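Local coordinates for alpha-1,2-mannosyltransferase (Ktr4), putative (Neosartorya fumigata, PDB 7BOP), which is a putative fungal mannosyltransferase of the GT-A clan, modelled here with guanosine-5'-diphosphate and a manganese ion, at residues K188-V193 with L216-T221; N252-W257 with A331-F336; T42-G47 with V203-F208. One frame throughout, in Å; residues are numbered along the deposited sequence.

Contact 1 (K188-V193 with L216-T221); sequences KYYWRV and LTYGFT
Y189 and L216 are joined through one water. Y189 OH donates a hydrogen bond to this water, 2.5 Å from OH to the water oxygen, and the water in turn donates to the carbonyl O of L216, 2.7 Å away. The same carbonyl lies near the plane of the Y189 ring, at its edge, with L216 O 3.9 Å from CE1. Y189 reaches it because CG stands anti to the carbonyl carbon (chi1 -60°), which carries the ring across to the chain of L216.

The second meeting is between two tyrosines. Y190 brings its OH to the edge of the Y218 ring, near the ring plane and 4.2 Å from CE1, a loose contact without a bond of its own. Both phenols are hydrogen-bonded to E284, Y190 OH to OE2 and Y218 OH to OE1, so one carboxylate holds both phenol ends. Helix 288-292 packs on the same pair through F291, and F178 meets the Y190 ring edge-to-face.

The strands 189-192 and 218-224 are not paired with each other. Strand 284-287, which carries E284, runs antiparallel to both and lies between them in the mixed sheet, and the tyrosines reach across it. A central mixed sheet with a parallel portion, flanked by helices, is consistent with the GT-A fold of this glycolipid 2-alpha-mannosyltransferase family.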
loop_
_atom_site.group_PDB
_atom_site.type_symbol
_atom_site.label_atom_id
_atom_site.label_comp_id
_atom_site.label_asym_id
_atom_site.label_seq_id
_atom_site.Cartn_x
_atom_site.Cartn_y
_atom_site.Cartn_z
ATOM N N LYS A 188 -10.931 -3.615 -12.271
ATOM C CA LYS A 188 -11.266 -2.463 -11.449
ATOM C C LYS A 188 -10.574 -2.488 -10.070
ATOM O O LYS A 188 -10.275 -1.422 -9.547
ATOM C CB LYS A 188 -12.774 -2.370 -11.267
ATOM C CG LYS A 188 -13.242 -1.140 -10.500
ATOM C CD LYS A 188 -14.754 -0.978 -10.575
ATOM C CE LYS A 188 -15.247 0.205 -9.760
ATOM N NZ LYS A 188 -14.656 1.473 -10.239
ATOM N N TYR A 189 -10.353 -3.670 -9.482
ATOM C CA TYR A 189 -9.743 -3.764 -8.144
ATOM C C TYR A 189 -8.472 -4.569 -8.162
ATOM O O TYR A 189 -8.313 -5.491 -8.962
ATOM C CB TYR A 189 -10.727 -4.346 -7.120
ATOM C CG TYR A 189 -11.977 -3.511 -6.977
ATOM C CD1 TYR A 189 -12.025 -2.438 -6.094
ATOM C CD2 TYR A 189 -13.106 -3.777 -7.747
ATOM C CE1 TYR A 189 -13.166 -1.653 -5.973
ATOM C CE2 TYR A 189 -14.251 -3.001 -7.637
ATOM C CZ TYR A 189 -14.280 -1.941 -6.752
ATOM O OH TYR A 189 -15.415 -1.167 -6.645
ATOM N N TYR A 190 -7.554 -4.212 -7.271
ATOM C CA TYR A 190 -6.310 -4.934 -7.122
ATOM C C TYR A 190 -6.019 -5.135 -5.646
ATOM O O TYR A 190 -6.458 -4.337 -4.801
ATOM C CB TYR A 190 -5.161 -4.183 -7.806
ATOM C CG TYR A 190 -4.724 -2.929 -7.061
ATOM C CD1 TYR A 190 -5.436 -1.744 -7.187
ATOM C CD2 TYR A 190 -3.602 -2.940 -6.223
ATOM C CE1 TYR A 190 -5.056 -0.600 -6.500
ATOM C CE2 TYR A 190 -3.207 -1.793 -5.537
ATOM C CZ TYR A 190 -3.945 -0.632 -5.676
ATOM O OH TYR A 190 -3.588 0.511 -5.000
ATOM N N TRP A 191 -5.292 -6.206 -5.358
ATOM C CA TRP A 191 -4.707 -6.468 -4.036
ATOM C C TRP A 191 -3.212 -6.610 -4.303
ATOM O O TRP A 191 -2.765 -7.602 -4.884
ATOM C CB TRP A 191 -5.302 -7.737 -3.415
ATOM C CG TRP A 191 -4.831 -8.115 -2.023
ATOM C CD1 TRP A 191 -3.678 -7.727 -1.396
ATOM C CD2 TRP A 191 -5.501 -8.989 -1.108
ATOM N NE1 TRP A 191 -3.599 -8.282 -0.156
ATOM C CE2 TRP A 191 -4.703 -9.062 0.058
ATOM C CE3 TRP A 191 -6.708 -9.699 -1.149
ATOM C CZ2 TRP A 191 -5.069 -9.815 1.174
ATOM C CZ3 TRP A 191 -7.072 -10.462 -0.039
ATOM C CH2 TRP A 191 -6.252 -10.507 1.112
ATOM N N ARG A 192 -2.451 -5.599 -3.893
ATOM C CA ARG A 192 -1.009 -5.597 -4.053
ATOM C C ARG A 192 -0.350 -6.462 -2.983
ATOM O O ARG A 192 -0.632 -6.317 -1.791
ATOM C CB ARG A 192 -0.461 -4.168 -3.988
ATOM C CG ARG A 192 1.060 -4.099 -3.951
ATOM C CD ARG A 192 1.537 -2.675 -4.137
ATOM N NE ARG A 192 2.896 -2.502 -3.639
ATOM C CZ ARG A 192 3.482 -1.324 -3.429
ATOM N NH1 ARG A 192 2.840 -0.184 -3.682
ATOM N NH2 ARG A 192 4.725 -1.292 -2.954
ATOM N N VAL A 193 0.563 -7.321 -3.427
ATOM C CA VAL A 193 1.272 -8.250 -2.579
ATOM C C VAL A 193 2.771 -8.103 -2.834
ATOM O O VAL A 193 3.195 -7.930 -3.981
ATOM C CB VAL A 193 0.851 -9.703 -2.911
ATOM C CG1 VAL A 193 1.521 -10.692 -1.976
ATOM C CG2 VAL A 193 -0.665 -9.836 -2.850
ATOM N N LEU A 216 -15.964 1.265 -2.056
ATOM C CA LEU A 216 -14.739 1.639 -1.371
ATOM C C LEU A 216 -13.609 1.864 -2.359
ATOM O O LEU A 216 -13.535 1.237 -3.426
ATOM C CB LEU A 216 -14.356 0.604 -0.312
ATOM C CG LEU A 216 -15.412 0.354 0.769
ATOM C CD1 LEU A 216 -14.883 -0.624 1.805
ATOM C CD2 LEU A 216 -15.905 1.624 1.454
ATOM N N THR A 217 -12.727 2.787 -1.983
ATOM C CA THR A 217 -11.633 3.227 -2.813
ATOM C C THR A 217 -10.339 2.512 -2.452
ATOM O O THR A 217 -9.548 2.204 -3.331
ATOM C CB THR A 217 -11.461 4.756 -2.671
ATOM O OG1 THR A 217 -12.674 5.388 -3.077
ATOM C CG2 THR A 217 -10.311 5.283 -3.491
ATOM N N TYR A 218 -10.111 2.258 -1.167
ATOM C CA TYR A 218 -8.796 1.807 -0.721
ATOM C C TYR A 218 -8.870 1.159 0.629
ATOM O O TYR A 218 -9.652 1.578 1.483
ATOM C CB TYR A 218 -7.874 3.018 -0.649
ATOM C CG TYR A 218 -6.413 2.769 -0.406
ATOM C CD1 TYR A 218 -5.541 2.535 -1.464
ATOM C CD2 TYR A 218 -5.878 2.859 0.881
ATOM C CE1 TYR A 218 -4.184 2.379 -1.249
ATOM C CE2 TYR A 218 -4.520 2.705 1.111
ATOM C CZ TYR A 218 -3.674 2.462 0.051
ATOM O OH TYR A 218 -2.323 2.318 0.296
ATOM N N GLY A 219 -8.051 0.133 0.814
ATOM C CA GLY A 219 -7.931 -0.559 2.073
ATOM C C GLY A 219 -6.481 -0.722 2.484
ATOM O O GLY A 219 -5.621 -1.010 1.644
ATOM N N PHE A 220 -6.226 -0.543 3.780
ATOM C CA PHE A 220 -4.885 -0.659 4.361
ATOM C C PHE A 220 -4.895 -1.498 5.637
ATOM O O PHE A 220 -5.944 -1.732 6.225
ATOM C CB PHE A 220 -4.330 0.739 4.664
ATOM C CG PHE A 220 -4.958 1.407 5.853
ATOM C CD1 PHE A 220 -6.179 2.058 5.736
ATOM C CD2 PHE A 220 -4.322 1.404 7.096
ATOM C CE1 PHE A 220 -6.764 2.688 6.824
ATOM C CE2 PHE A 220 -4.909 2.024 8.197
ATOM C CZ PHE A 220 -6.134 2.667 8.062
ATOM N N THR A 221 -3.715 -1.930 6.070
ATOM C CA THR A 221 -3.556 -2.598 7.373
ATOM C C THR A 221 -2.674 -1.846 8.368
ATOM O O THR A 221 -2.920 -1.939 9.559
ATOM C CB THR A 221 -2.965 -4.013 7.218
ATOM O OG1 THR A 221 -1.804 -3.939 6.394
ATOM C CG2 THR A 221 -3.981 -4.951 6.579
HETATM O O HOH W 1 -14.983 1.142 -5.673
#

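Contact 2 (N252-W257 with A331-F336); sequences NNMMGW and AKVHWF
M254 meets V333 through its terminal methyl. From CB, which points toward strand 333-335, CG leaves anti to the carbonyl carbon, and the chain then runs fully extended (chi2 176°, chi3 -170°) through SD to CE. CB, CG and SD stay back from V333, whereas CE comes within 3.6 Å of V333 CG2 and 3.9 Å of its CB. The two side chains meet at a slant. Y379 of helix 376-382 and F279 of strand 278-279 touch both residues, so the methyl and the valine pack among the same two aromatic residues.

Nearer the surface, N252 turns its amide nitrogen to A331, with ND2 3.6 Å from A331 CB. ND2 also lies 3.3 Å from A331 N, but both are donors and cannot bond to each other. Instead both donate to OD1 of D329, which bridges them.

N253 OD1 accepts from M255 N in an Asx turn (3.0 Å, 160° at the hydrogen), just ahead of helix 255-258, with M254 at the N-cap position.

The chemistry is therefore split: M254 and V333 meet by apolar packing in the buried part, while at the exposed end of the contact the two donors of N252 and A331 are held close by one shared carboxylate oxygen, whose negative charge would probably ease their proximity.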
loop_
_atom_site.group_PDB
_atom_site.type_symbol
_atom_site.label_atom_id
_atom_site.label_comp_id
_atom_site.label_asym_id
_atom_site.label_seq_id
_atom_site.Cartn_x
_atom_site.Cartn_y
_atom_site.Cartn_z
ATOM N N ASN A 252 -14.752 15.427 1.981
ATOM C CA ASN A 252 -14.396 14.513 3.065
ATOM C C ASN A 252 -12.920 14.115 2.919
ATOM O O ASN A 252 -12.582 12.979 2.540
ATOM C CB ASN A 252 -15.323 13.292 3.067
ATOM C CG ASN A 252 -15.292 12.525 4.371
ATOM O OD1 ASN A 252 -14.663 12.930 5.350
ATOM N ND2 ASN A 252 -15.970 11.393 4.384
ATOM N N ASN A 253 -12.056 15.072 3.246
ATOM C CA ASN A 253 -10.623 14.960 3.035
ATOM C C ASN A 253 -9.895 14.684 4.348
ATOM O O ASN A 253 -10.469 14.820 5.428
ATOM C CB ASN A 253 -10.076 16.218 2.330
ATOM C CG ASN A 253 -10.117 17.472 3.203
ATOM O OD1 ASN A 253 -9.507 17.530 4.273
ATOM N ND2 ASN A 253 -10.817 18.488 2.730
ATOM N N MET A 254 -8.627 14.309 4.236
ATOM C CA MET A 254 -7.806 13.965 5.388
ATOM C C MET A 254 -6.756 15.042 5.694
ATOM O O MET A 254 -5.661 14.725 6.170
ATOM C CB MET A 254 -7.105 12.623 5.133
ATOM C CG MET A 254 -8.038 11.469 4.798
ATOM S SD MET A 254 -7.083 9.982 4.422
ATOM C CE MET A 254 -8.374 8.915 3.781
ATOM N N MET A 255 -7.090 16.313 5.473
ATOM C CA MET A 255 -6.120 17.401 5.693
ATOM C C MET A 255 -5.544 17.394 7.112
ATOM O O MET A 255 -4.355 17.595 7.281
ATOM C CB MET A 255 -6.755 18.772 5.391
ATOM C CG MET A 255 -5.761 19.924 5.256
ATOM S SD MET A 255 -4.637 19.750 3.851
ATOM C CE MET A 255 -5.781 19.958 2.478
ATOM N N GLY A 256 -6.389 17.141 8.114
ATOM C CA GLY A 256 -5.964 17.067 9.516
ATOM C C GLY A 256 -4.897 16.019 9.766
ATOM O O GLY A 256 -3.939 16.262 10.478
ATOM N N TRP A 257 -5.066 14.842 9.179
ATOM C CA TRP A 257 -4.062 13.784 9.278
ATOM C C TRP A 257 -2.805 14.119 8.492
ATOM O O TRP A 257 -1.684 13.944 8.997
ATOM C CB TRP A 257 -4.653 12.458 8.790
ATOM C CG TRP A 257 -3.698 11.312 8.735
ATOM C CD1 TRP A 257 -2.979 10.778 9.773
ATOM C CD2 TRP A 257 -3.406 10.519 7.589
ATOM N NE1 TRP A 257 -2.234 9.703 9.331
ATOM C CE2 TRP A 257 -2.473 9.530 7.990
ATOM C CE3 TRP A 257 -3.840 10.543 6.255
ATOM C CZ2 TRP A 257 -1.969 8.585 7.104
ATOM C CZ3 TRP A 257 -3.332 9.596 5.374
ATOM C CH2 TRP A 257 -2.409 8.633 5.802
ATOM N N ALA A 331 -14.506 8.444 3.817
ATOM C CA ALA A 331 -15.454 7.394 4.195
ATOM C C ALA A 331 -15.283 6.141 3.354
ATOM O O ALA A 331 -15.699 5.083 3.783
ATOM C CB ALA A 331 -16.893 7.884 4.087
ATOM N N LYS A 332 -14.679 6.265 2.174
ATOM C CA LYS A 332 -14.425 5.127 1.280
ATOM C C LYS A 332 -13.028 4.522 1.426
ATOM O O LYS A 332 -12.622 3.704 0.594
ATOM C CB LYS A 332 -14.652 5.543 -0.176
ATOM C CG LYS A 332 -16.024 6.126 -0.475
ATOM C CD LYS A 332 -17.131 5.206 -0.014
ATOM C CE LYS A 332 -18.452 5.497 -0.717
ATOM N NZ LYS A 332 -19.547 4.763 -0.019
ATOM N N VAL A 333 -12.297 4.921 2.470
ATOM C CA VAL A 333 -11.007 4.321 2.814
ATOM C C VAL A 333 -11.240 3.467 4.049
ATOM O O VAL A 333 -11.892 3.915 4.999
ATOM C CB VAL A 333 -9.925 5.397 3.062
ATOM C CG1 VAL A 333 -8.606 4.759 3.517
ATOM C CG2 VAL A 333 -9.711 6.218 1.801
ATOM N N HIS A 334 -10.729 2.239 4.036
ATOM C CA HIS A 334 -11.076 1.246 5.048
ATOM C C HIS A 334 -9.833 0.628 5.687
ATOM O O HIS A 334 -8.884 0.261 4.995
ATOM C CB HIS A 334 -11.949 0.151 4.412
ATOM C CG HIS A 334 -12.238 -1.009 5.317
ATOM N ND1 HIS A 334 -12.999 -0.898 6.459
ATOM C CD2 HIS A 334 -11.890 -2.316 5.228
ATOM C CE1 HIS A 334 -13.099 -2.078 7.041
ATOM N NE2 HIS A 334 -12.431 -2.954 6.313
ATOM N N TRP A 335 -9.838 0.549 7.010
ATOM C CA TRP A 335 -8.810 -0.211 7.741
ATOM C C TRP A 335 -9.227 -1.678 7.798
ATOM O O TRP A 335 -10.192 -2.028 8.479
ATOM C CB TRP A 335 -8.656 0.333 9.155
ATOM C CG TRP A 335 -7.640 -0.382 9.993
ATOM C CD1 TRP A 335 -6.464 -0.914 9.578
ATOM C CD2 TRP A 335 -7.702 -0.598 11.402
ATOM N NE1 TRP A 335 -5.792 -1.473 10.635
ATOM C CE2 TRP A 335 -6.525 -1.284 11.771
ATOM C CE3 TRP A 335 -8.639 -0.276 12.394
ATOM C CZ2 TRP A 335 -6.267 -1.671 13.083
ATOM C CZ3 TRP A 335 -8.382 -0.664 13.700
ATOM C CH2 TRP A 335 -7.207 -1.354 14.033
ATOM N N PHE A 336 -8.486 -2.530 7.099
ATOM C CA PHE A 336 -8.715 -3.978 7.121
ATOM C C PHE A 336 -8.091 -4.555 8.384
ATOM O O PHE A 336 -7.130 -5.312 8.330
ATOM C CB PHE A 336 -8.135 -4.657 5.864
ATOM C CG PHE A 336 -9.069 -4.670 4.701
ATOM C CD1 PHE A 336 -10.159 -5.533 4.687
ATOM C CD2 PHE A 336 -8.879 -3.820 3.629
ATOM C CE1 PHE A 336 -11.030 -5.557 3.599
ATOM C CE2 PHE A 336 -9.754 -3.834 2.549
ATOM C CZ PHE A 336 -10.824 -4.700 2.539
#

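Contact 3 (T42-G47 with V203-F208); sequences TGEPEG and VDYDVF
Apolar contact centres on P45 and Y205. The CD and CG atoms of the proline ring settle against the phenol end of Y205, with P45 CD 3.6 Å from CZ and 3.5 Å from OH, and placed obliquely to the Y205 ring. The two side chains approach from opposite directions. Y205 places CG between its backbone N and carbonyl carbon (chi1 62°), which sends the ring out toward the loop 42-47. V203 CG1 lies 3.8 Å above one face of that ring, offset toward its rim, and L49 also touches Y205.

Polar contact runs through E44 and a water. The water donates to E44 OE2 at 2.7 Å and accepts from the backbone N of D204 at 2.8 Å, tying the carboxylate to the main chain. The same OE2 lies at the edge of the Y205 ring, near its plane and 4.0 Å from CD1, with the carboxylate turned 85° to the ring.

Both carboxylates have basic partners outside the two segments. E44 OE2 and D204 OD2 approach to 4.9 Å, a like-charge pair probably eased by salt bridges from R51 to E44 and from K97 and K354 to D204. R51 NH1 also bonds D204 O, so one guanidinium reaches both segments. Y205 OH is hydrogen-bonded to D338.

The arrangement is that of the loop between strands 30-31 and 69-74 laid over the turn that leads into helix 207-213, where D206, at the N-cap, takes a weak capping bond from F208 N.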
loop_
_atom_site.group_PDB
_atom_site.type_symbol
_atom_site.label_atom_id
_atom_site.label_comp_id
_atom_site.label_asym_id
_atom_site.label_seq_id
_atom_site.Cartn_x
_atom_site.Cartn_y
_atom_site.Cartn_z
ATOM N N THR A 42 -12.108 -8.940 17.426
ATOM C CA THR A 42 -12.092 -8.410 16.080
ATOM C C THR A 42 -12.813 -9.414 15.200
ATOM O O THR A 42 -12.430 -10.584 15.143
ATOM C CB THR A 42 -10.645 -8.165 15.596
ATOM O OG1 THR A 42 -9.992 -7.249 16.493
ATOM C CG2 THR A 42 -10.624 -7.556 14.180
ATOM N N GLY A 43 -13.881 -8.957 14.556
ATOM C CA GLY A 43 -14.695 -9.795 13.690
ATOM C C GLY A 43 -14.776 -9.222 12.294
ATOM O O GLY A 43 -13.930 -8.425 11.877
ATOM N N GLU A 44 -15.820 -9.625 11.584
ATOM C CA GLU A 44 -16.001 -9.253 10.188
ATOM C C GLU A 44 -16.707 -7.924 10.086
ATOM O O GLU A 44 -17.390 -7.521 11.013
ATOM C CB GLU A 44 -16.830 -10.317 9.469
ATOM C CG GLU A 44 -16.122 -11.650 9.426
ATOM C CD GLU A 44 -16.965 -12.761 8.835
ATOM O OE1 GLU A 44 -18.180 -12.817 9.101
ATOM O OE2 GLU A 44 -16.392 -13.593 8.108
ATOM N N PRO A 45 -16.568 -7.243 8.942
ATOM C CA PRO A 45 -17.349 -6.019 8.762
ATOM C C PRO A 45 -18.852 -6.291 8.711
ATOM O O PRO A 45 -19.273 -7.434 8.528
ATOM C CB PRO A 45 -16.848 -5.459 7.429
ATOM C CG PRO A 45 -16.097 -6.559 6.766
ATOM C CD PRO A 45 -15.638 -7.497 7.827
ATOM N N GLU A 46 -19.647 -5.240 8.881
ATOM C CA GLU A 46 -21.102 -5.368 8.863
ATOM C C GLU A 46 -21.608 -5.388 7.431
ATOM O O GLU A 46 -20.877 -5.058 6.500
ATOM C CB GLU A 46 -21.753 -4.225 9.646
ATOM C CG GLU A 46 -21.362 -4.203 11.115
ATOM C CD GLU A 46 -22.321 -3.405 11.990
ATOM O OE1 GLU A 46 -23.020 -2.503 11.467
ATOM O OE2 GLU A 46 -22.375 -3.682 13.212
ATOM N N GLY A 47 -22.873 -5.763 7.273
ATOM C CA GLY A 47 -23.526 -5.803 5.969
ATOM C C GLY A 47 -23.363 -7.156 5.300
ATOM O O GLY A 47 -22.847 -8.115 5.893
ATOM N N VAL A 203 -9.689 -15.348 6.329
ATOM C CA VAL A 203 -10.668 -14.349 5.935
ATOM C C VAL A 203 -11.717 -15.092 5.105
ATOM O O VAL A 203 -11.376 -15.720 4.096
ATOM C CB VAL A 203 -9.987 -13.215 5.160
ATOM C CG1 VAL A 203 -11.010 -12.212 4.624
ATOM C CG2 VAL A 203 -8.987 -12.510 6.065
ATOM N N ASP A 204 -12.972 -15.021 5.541
ATOM C CA ASP A 204 -14.041 -15.865 5.005
ATOM C C ASP A 204 -15.082 -15.114 4.183
ATOM O O ASP A 204 -16.203 -15.586 4.033
ATOM C CB ASP A 204 -14.694 -16.626 6.169
ATOM C CG ASP A 204 -13.760 -17.646 6.779
ATOM O OD1 ASP A 204 -13.076 -18.341 6.013
ATOM O OD2 ASP A 204 -13.697 -17.742 8.013
ATOM N N TYR A 205 -14.707 -13.950 3.656
ATOM C CA TYR A 205 -15.540 -13.212 2.717
ATOM C C TYR A 205 -14.685 -12.683 1.574
ATOM O O TYR A 205 -13.457 -12.537 1.703
ATOM C CB TYR A 205 -16.306 -12.081 3.422
ATOM C CG TYR A 205 -15.414 -11.020 4.047
ATOM C CD1 TYR A 205 -14.863 -11.200 5.324
ATOM C CD2 TYR A 205 -15.103 -9.849 3.355
ATOM C CE1 TYR A 205 -14.027 -10.230 5.898
ATOM C CE2 TYR A 205 -14.269 -8.877 3.918
ATOM C CZ TYR A 205 -13.730 -9.077 5.194
ATOM O OH TYR A 205 -12.903 -8.106 5.742
ATOM N N ASP A 206 -15.343 -12.400 0.456
ATOM C CA ASP A 206 -14.687 -11.884 -0.726
ATOM C C ASP A 206 -14.368 -10.390 -0.505
ATOM O O ASP A 206 -15.258 -9.542 -0.580
ATOM C CB ASP A 206 -15.594 -12.092 -1.942
ATOM C CG ASP A 206 -14.960 -11.656 -3.242
ATOM O OD1 ASP A 206 -14.017 -10.827 -3.214
ATOM O OD2 ASP A 206 -15.427 -12.129 -4.316
ATOM N N VAL A 207 -13.098 -10.086 -0.248
ATOM C CA VAL A 207 -12.699 -8.712 0.101
ATOM C C VAL A 207 -12.908 -7.760 -1.064
ATOM O O VAL A 207 -13.195 -6.587 -0.858
ATOM C CB VAL A 207 -11.240 -8.603 0.610
ATOM C CG1 VAL A 207 -11.027 -9.490 1.833
ATOM C CG2 VAL A 207 -10.228 -8.916 -0.481
ATOM N N PHE A 208 -12.780 -8.266 -2.288
ATOM C CA PHE A 208 -12.972 -7.426 -3.464
ATOM C C PHE A 208 -14.420 -6.985 -3.614
ATOM O O PHE A 208 -14.690 -5.805 -3.853
ATOM C CB PHE A 208 -12.498 -8.132 -4.739
ATOM C CG PHE A 208 -11.012 -8.285 -4.842
ATOM C CD1 PHE A 208 -10.168 -7.170 -4.776
ATOM C CD2 PHE A 208 -10.441 -9.535 -5.070
ATOM C CE1 PHE A 208 -8.792 -7.308 -4.914
ATOM C CE2 PHE A 208 -9.060 -9.674 -5.209
ATOM C CZ PHE A 208 -8.235 -8.557 -5.137
HETATM O O HOH W 2 -13.709 -13.594 7.860
#

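In the fold
Contact 1 is the core member, with every touching residue buried; contacts 2 and 3 lie farther out and are only partly buried. Contacts 1 and 2 hold neighbouring strands of one sheet: 218-224 runs parallel to 333-335, and probable backbone hydrogen bonds link T217 N to K332 O and F336 N to F220 O. Contact 3 joins contact 1 through helix 207-213, where F208 packs on Y189 and W191, and V207 on W191. F336 of contact 2 also touches Y205. Their chemistry follows depth: buried tyrosines sharing a carboxylate in contact 1, a methyl-to-valine contact with a polar, exposed end in contact 2, and a proline-tyrosine pair beside a water-bridged glutamate in contact 3.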